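Local coordinates for protein 2-methyl-aconitate isomerase (Shewanella oneidensis, PDB 5K87) that catalyses the cis-trans isomerization of 2-methyl-aconitate in the 2-methylcitrate cycle, by which propionate and other short-chain fatty acids are broken down, at residues Ala15-Arg20 against Gly117-Ser122; Phe28-Asp33 against Asn123-Ala128. The protein carries 1 engineered substitution. All blocks are in the same frame, centred on the assembly; numbering follows the deposited sequence. Where two conformers were deposited one is given.

Contact 1 (Ala15-Arg20 against Gly117-Ser122); sequences AATYMR and GAFAIS
Thr-17 and Met-19, two residues apart on strand 12-21, both meet Phe-119 on the last turns of helix 113-122. The aromatic contact comes first: Thr-17 abuts the rim of the phenyl ring, with Thr-17 OG1 3.6 Å and Thr-17 CB 3.8 Å from Phe-119 CE2. CB lies in the plane of the ring, so the threonine meets an edge, not a face. Phe-119 CG stands anti to the backbone N (chi1 -179°), which carries the ring out from the helix to the strand.

The thioether makes the second set of contacts. Met-19 SD sits 4.1 Å from Phe-119 CB, near the ring plane and at its edge, and the two side chains run at about a right angle. A bend at chi3 (65°) brings Met-19 CE to 4.3 Å from Ala-118 CB. Phe-28 on strand 24-30 also packs on Met-19, and Val-161 on Ala-118.

No hydrogen bond bridges the two segments, whose axes stay 10.7 Å apart at their closest and run at 145°. Between these two segments buried side chains do all the holding. The arrangement is consistent with the central helix of a diaminopimelate-epimerase-like barrel packing against its wall. This is van der Waals packing, with one hydroxyl at a ring edge and a sulfur beside it, and its hold depends on fit and not on directed bonds.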
loop_
_atom_site.group_PDB
_atom_site.type_symbol
_atom_site.label_atom_id
_atom_site.label_comp_id
_atom_site.label_asym_id
_atom_site.label_seq_id
_atom_site.Cartn_x
_atom_site.Cartn_y
_atom_site.Cartn_z
ATOM N N ALA A 15 13.357 5.936 16.065
ATOM C CA ALA A 15 12.409 5.055 16.737
ATOM C C ALA A 15 10.980 5.385 16.306
ATOM O O ALA A 15 10.588 6.558 16.298
ATOM C CB ALA A 15 12.547 5.176 18.247
ATOM N N ALA A 16 10.216 4.359 15.943
ATOM C CA ALA A 16 8.868 4.553 15.443
ATOM C C ALA A 16 8.045 3.294 15.596
ATOM O O ALA A 16 8.581 2.182 15.745
ATOM C CB ALA A 16 8.907 4.987 13.979
ATOM N N THR A 17 6.728 3.469 15.539
ATOM C CA THR A 17 5.810 2.344 15.578
ATOM C C THR A 17 4.820 2.495 14.432
ATOM O O THR A 17 4.216 3.562 14.262
ATOM C CB THR A 17 5.045 2.308 16.902
ATOM O OG1 THR A 17 5.977 2.301 17.989
ATOM C CG2 THR A 17 4.194 1.064 16.984
ATOM N N TYR A 18 4.637 1.434 13.664
ATOM C CA TYR A 18 3.698 1.410 12.563
ATOM C C TYR A 18 2.440 0.708 13.067
ATOM O O TYR A 18 2.515 -0.437 13.554
ATOM C CB TYR A 18 4.355 0.653 11.417
ATOM C CG TYR A 18 3.588 0.534 10.127
ATOM C CD1 TYR A 18 3.102 1.653 9.455
ATOM C CD2 TYR A 18 3.407 -0.709 9.550
ATOM C CE1 TYR A 18 2.446 1.506 8.234
ATOM C CE2 TYR A 18 2.758 -0.856 8.349
ATOM C CZ TYR A 18 2.282 0.252 7.702
ATOM O OH TYR A 18 1.643 0.059 6.500
ATOM N N MET A 19 1.303 1.406 13.006
ATOM C CA MET A 19 0.069 0.922 13.626
ATOM C C MET A 19 -1.101 1.011 12.680
ATOM O O MET A 19 -1.156 1.912 11.827
ATOM C CB MET A 19 -0.294 1.737 14.872
ATOM C CG MET A 19 0.794 1.790 15.913
ATOM S SD MET A 19 0.266 2.604 17.430
ATOM C CE MET A 19 -1.010 1.495 18.030
ATOM N N ARG A 20 -2.050 0.092 12.835
ATOM C CA ARG A 20 -3.397 0.313 12.331
ATOM C C ARG A 20 -4.238 0.989 13.409
ATOM O O ARG A 20 -4.226 0.562 14.573
ATOM C CB ARG A 20 -4.070 -0.999 11.927
ATOM C CG ARG A 20 -5.506 -0.784 11.476
ATOM C CD ARG A 20 -6.296 -2.078 11.229
ATOM N NE ARG A 20 -6.477 -2.882 12.440
ATOM C CZ ARG A 20 -7.310 -2.583 13.432
ATOM N NH1 ARG A 20 -8.055 -1.486 13.386
ATOM N NH2 ARG A 20 -7.389 -3.391 14.486
ATOM N N GLY A 117 -4.222 6.681 21.553
ATOM C CA GLY A 117 -4.407 6.325 22.950
ATOM C C GLY A 117 -3.507 5.178 23.358
ATOM O O GLY A 117 -2.836 5.241 24.388
ATOM N N ALA A 118 -3.498 4.128 22.545
ATOM C CA ALA A 118 -2.656 2.968 22.808
ATOM C C ALA A 118 -1.171 3.323 22.809
ATOM O O ALA A 118 -0.420 2.888 23.691
ATOM C CB ALA A 118 -2.935 1.876 21.800
ATOM N N PHE A 119 -0.738 4.097 21.814
ATOM C CA PHE A 119 0.668 4.465 21.701
ATOM C C PHE A 119 1.108 5.250 22.932
ATOM O O PHE A 119 2.186 5.013 23.485
ATOM C CB PHE A 119 0.924 5.275 20.426
ATOM C CG PHE A 119 2.375 5.665 20.233
ATOM C CD1 PHE A 119 2.923 6.745 20.923
ATOM C CD2 PHE A 119 3.189 4.953 19.379
ATOM C CE1 PHE A 119 4.261 7.106 20.744
ATOM C CE2 PHE A 119 4.522 5.315 19.193
ATOM C CZ PHE A 119 5.047 6.391 19.864
ATOM N N ALA A 120 0.278 6.186 23.360
ATOM C CA ALA A 120 0.622 7.020 24.498
ATOM C C ALA A 120 0.829 6.183 25.755
ATOM O O ALA A 120 1.798 6.384 26.488
ATOM C CB ALA A 120 -0.445 8.065 24.721
ATOM N N ILE A 121 -0.079 5.247 26.004
ATOM C CA ILE A 121 0.039 4.348 27.147
ATOM C C ILE A 121 1.317 3.514 27.053
ATOM O O ILE A 121 2.078 3.403 28.017
ATOM C CB ILE A 121 -1.174 3.424 27.242
ATOM C CG1 ILE A 121 -2.424 4.235 27.596
ATOM C CG2 ILE A 121 -0.921 2.306 28.272
ATOM C CD1 ILE A 121 -3.709 3.529 27.273
ATOM N N SER A 122 1.556 2.939 25.884
ATOM C CA SER A 122 2.676 2.034 25.692
ATOM C C SER A 122 4.034 2.711 25.703
ATOM O O SER A 122 5.051 2.035 25.846
ATOM C CB SER A 122 2.497 1.265 24.389
ATOM O OG SER A 122 1.329 0.468 24.460
#

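Contact 2 (Phe28-Asp33 against Asn123-Ala128); sequences FFRLQD and NGLIDA
Arg-30 lies across Asn-123 where the end of strand 24-30 meets the turn that follows helix 113-122, in the barrel-and-helix architecture of the diaminopimelate epimerase clan. The two side chains pass at a slant, with guanidinium and amide planes 54° apart. They meet through their aliphatic parts, Arg-30 CD being 4.0 Å from Asn-123 CB. The same CD comes to 3.5 Å from Asn-123 O and loosely approaches Leu-125 CD2. The amide of Asn-123 is engaged elsewhere: its ND2 bonds back to Phe-119 O in the helix.

The rotation of the guanidinium is fixed by Asp-33, gripped side-on in a two-bond salt bridge. Arg-30 NE reaches Asp-33 OD2 from above the carboxylate plane, whereas Arg-30 NH2 meets Asp-33 OD1 on the syn side at 2.8 Å. Gln-32 CD covers one face, 3.6 Å above the guanidinium centre. A bend at chi3 (-52°) helps swing the group back over its own 3-10 turn.

Were Arg-30 replaced by alanine, the Asp-33 carboxylate would probably lose its charged mate and a gap would open beside Asn-123 CB. The polar link across the contact is a single water, which accepts from Arg-30 NH1 at 2.6 Å and donates to Asn-123 O at 2.8 Å.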
loop_
_atom_site.group_PDB
_atom_site.type_symbol
_atom_site.label_atom_id
_atom_site.label_comp_id
_atom_site.label_asym_id
_atom_site.label_seq_id
_atom_site.Cartn_x
_atom_site.Cartn_y
_atom_site.Cartn_z
ATOM N N PHE A 28 3.944 6.274 13.714
ATOM C CA PHE A 28 3.837 7.020 14.966
ATOM C C PHE A 28 5.201 7.272 15.580
ATOM O O PHE A 28 6.037 6.359 15.643
ATOM C CB PHE A 28 3.030 6.204 15.977
ATOM C CG PHE A 28 1.561 6.144 15.675
ATOM C CD1 PHE A 28 1.101 5.466 14.564
ATOM C CD2 PHE A 28 0.639 6.763 16.506
ATOM C CE1 PHE A 28 -0.253 5.423 14.268
ATOM C CE2 PHE A 28 -0.728 6.712 16.224
ATOM C CZ PHE A 28 -1.162 6.048 15.103
ATOM N N PHE A 29 5.418 8.494 16.052
ATOM C CA PHE A 29 6.658 8.895 16.700
ATOM C C PHE A 29 6.369 9.585 18.019
ATOM O O PHE A 29 5.439 10.404 18.118
ATOM C CB PHE A 29 7.402 9.932 15.853
ATOM C CG PHE A 29 7.721 9.492 14.453
ATOM C CD1 PHE A 29 8.926 8.876 14.161
ATOM C CD2 PHE A 29 6.827 9.729 13.423
ATOM C CE1 PHE A 29 9.222 8.494 12.862
ATOM C CE2 PHE A 29 7.120 9.343 12.127
ATOM C CZ PHE A 29 8.319 8.730 11.851
ATOM N N ARG A 30 7.195 9.304 19.021
ATOM C CA ARG A 30 7.291 10.172 20.185
ATOM C C ARG A 30 8.135 11.354 19.781
ATOM O O ARG A 30 9.177 11.180 19.139
ATOM C CB ARG A 30 8.055 9.494 21.315
ATOM C CG ARG A 30 7.344 8.445 22.118
ATOM C CD ARG A 30 8.065 8.237 23.468
ATOM N NE ARG A 30 9.492 7.991 23.276
ATOM C CZ ARG A 30 10.357 7.714 24.247
ATOM N NH1 ARG A 30 9.945 7.641 25.507
ATOM N NH2 ARG A 30 11.634 7.507 23.951
ATOM N N LEU A 31 7.715 12.547 20.175
ATOM C CA LEU A 31 8.446 13.762 19.849
ATOM C C LEU A 31 9.929 13.660 20.203
ATOM O O LEU A 31 10.794 13.995 19.395
ATOM C CB LEU A 31 7.811 14.947 20.571
ATOM C CG LEU A 31 8.504 16.297 20.404
ATOM C CD1 LEU A 31 8.436 16.760 18.956
ATOM C CD2 LEU A 31 7.865 17.324 21.319
ATOM N N GLN A 32 10.220 13.166 21.398
ATOM C CA GLN A 32 11.605 13.094 21.864
ATOM C C GLN A 32 12.491 12.122 21.076
ATOM O O GLN A 32 13.718 12.176 21.181
ATOM C CB GLN A 32 11.666 12.769 23.359
ATOM C CG GLN A 32 11.302 11.338 23.687
ATOM C CD GLN A 32 11.037 11.122 25.161
ATOM O OE1 GLN A 32 11.950 10.823 25.927
ATOM N NE2 GLN A 32 9.778 11.265 25.564
ATOM N N ASP A 33 11.881 11.235 20.300
ATOM C CA ASP A 33 12.640 10.295 19.478
ATOM C C ASP A 33 13.059 10.894 18.137
ATOM O O ASP A 33 13.896 10.331 17.435
ATOM C CB ASP A 33 11.832 9.020 19.247
ATOM C CG ASP A 33 11.648 8.206 20.514
ATOM O OD1 ASP A 33 12.532 8.277 21.399
ATOM O OD2 ASP A 33 10.636 7.484 20.626
ATOM N N ASN A 123 4.061 4.028 25.538
ATOM C CA ASN A 123 5.327 4.737 25.350
ATOM C C ASN A 123 5.598 5.829 26.365
ATOM O O ASN A 123 6.340 6.768 26.096
ATOM C CB ASN A 123 5.433 5.258 23.919
ATOM C CG ASN A 123 5.644 4.138 22.930
ATOM O OD1 ASN A 123 6.767 3.666 22.751
ATOM N ND2 ASN A 123 4.566 3.668 22.317
ATOM N N GLY A 124 4.998 5.694 27.540
ATOM C CA GLY A 124 5.372 6.540 28.660
ATOM C C GLY A 124 4.863 7.967 28.604
ATOM O O GLY A 124 5.433 8.850 29.247
ATOM N N LEU A 125 3.787 8.211 27.860
ATOM C CA LEU A 125 3.271 9.568 27.723
ATOM C C LEU A 125 2.089 9.834 28.646
ATOM O O LEU A 125 1.574 10.944 28.685
ATOM C CB LEU A 125 2.900 9.864 26.264
ATOM C CG LEU A 125 4.071 9.759 25.293
ATOM C CD1 LEU A 125 3.607 10.091 23.880
ATOM C CD2 LEU A 125 5.194 10.685 25.723
ATOM N N ILE A 126 1.672 8.815 29.392
ATOM C CA ILE A 126 0.528 8.934 30.290
ATOM C C ILE A 126 0.962 8.755 31.744
ATOM O O ILE A 126 1.609 7.759 32.065
ATOM C CB ILE A 126 -0.555 7.869 29.984
ATOM C CG1 ILE A 126 -0.913 7.852 28.492
ATOM C CG2 ILE A 126 -1.783 8.089 30.870
ATOM C CD1 ILE A 126 -1.587 9.105 27.999
ATOM N N ASP A 127 0.598 9.713 32.598
ATOM C CA ASP A 127 0.835 9.647 34.046
ATOM C C ASP A 127 0.494 8.251 34.544
ATOM O O ASP A 127 -0.637 7.799 34.398
ATOM C CB ASP A 127 -0.052 10.683 34.748
ATOM C CG ASP A 127 0.200 10.782 36.250
ATOM O OD1 ASP A 127 0.898 9.921 36.823
ATOM O OD2 ASP A 127 -0.327 11.734 36.867
ATOM N N ALA A 128 1.477 7.571 35.127
ATOM C CA ALA A 128 1.294 6.200 35.606
ATOM C C ALA A 128 0.117 6.046 36.562
ATOM O O ALA A 128 -0.514 4.992 36.605
ATOM C CB ALA A 128 2.577 5.685 36.256
HETATM O O HOH W 1 8.125 8.620 27.152
#

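Overall arrangement
From the N terminus, strand 12-21 supplies the first half of contact 1, and the end of its antiparallel neighbour, strand 24-30, forms the start of contact 2. The chain then passes through strands 75-81 and 89-96 before helix 113-122 returns to close contact 1 over 96 residues. After the helix, 123-128 closes contact 2 over 89. The segments alternate, so the two loops cross without nesting. The centres of the two contacts are about 8 Å apart. A probable hydrogen bond from Phe-28 N to Thr-17 O joins the strand halves, and one from Leu-125 N to Ala-120 O joins the helix to its turn. The two contacts tie helix 113-122 and its exit to this strand pair.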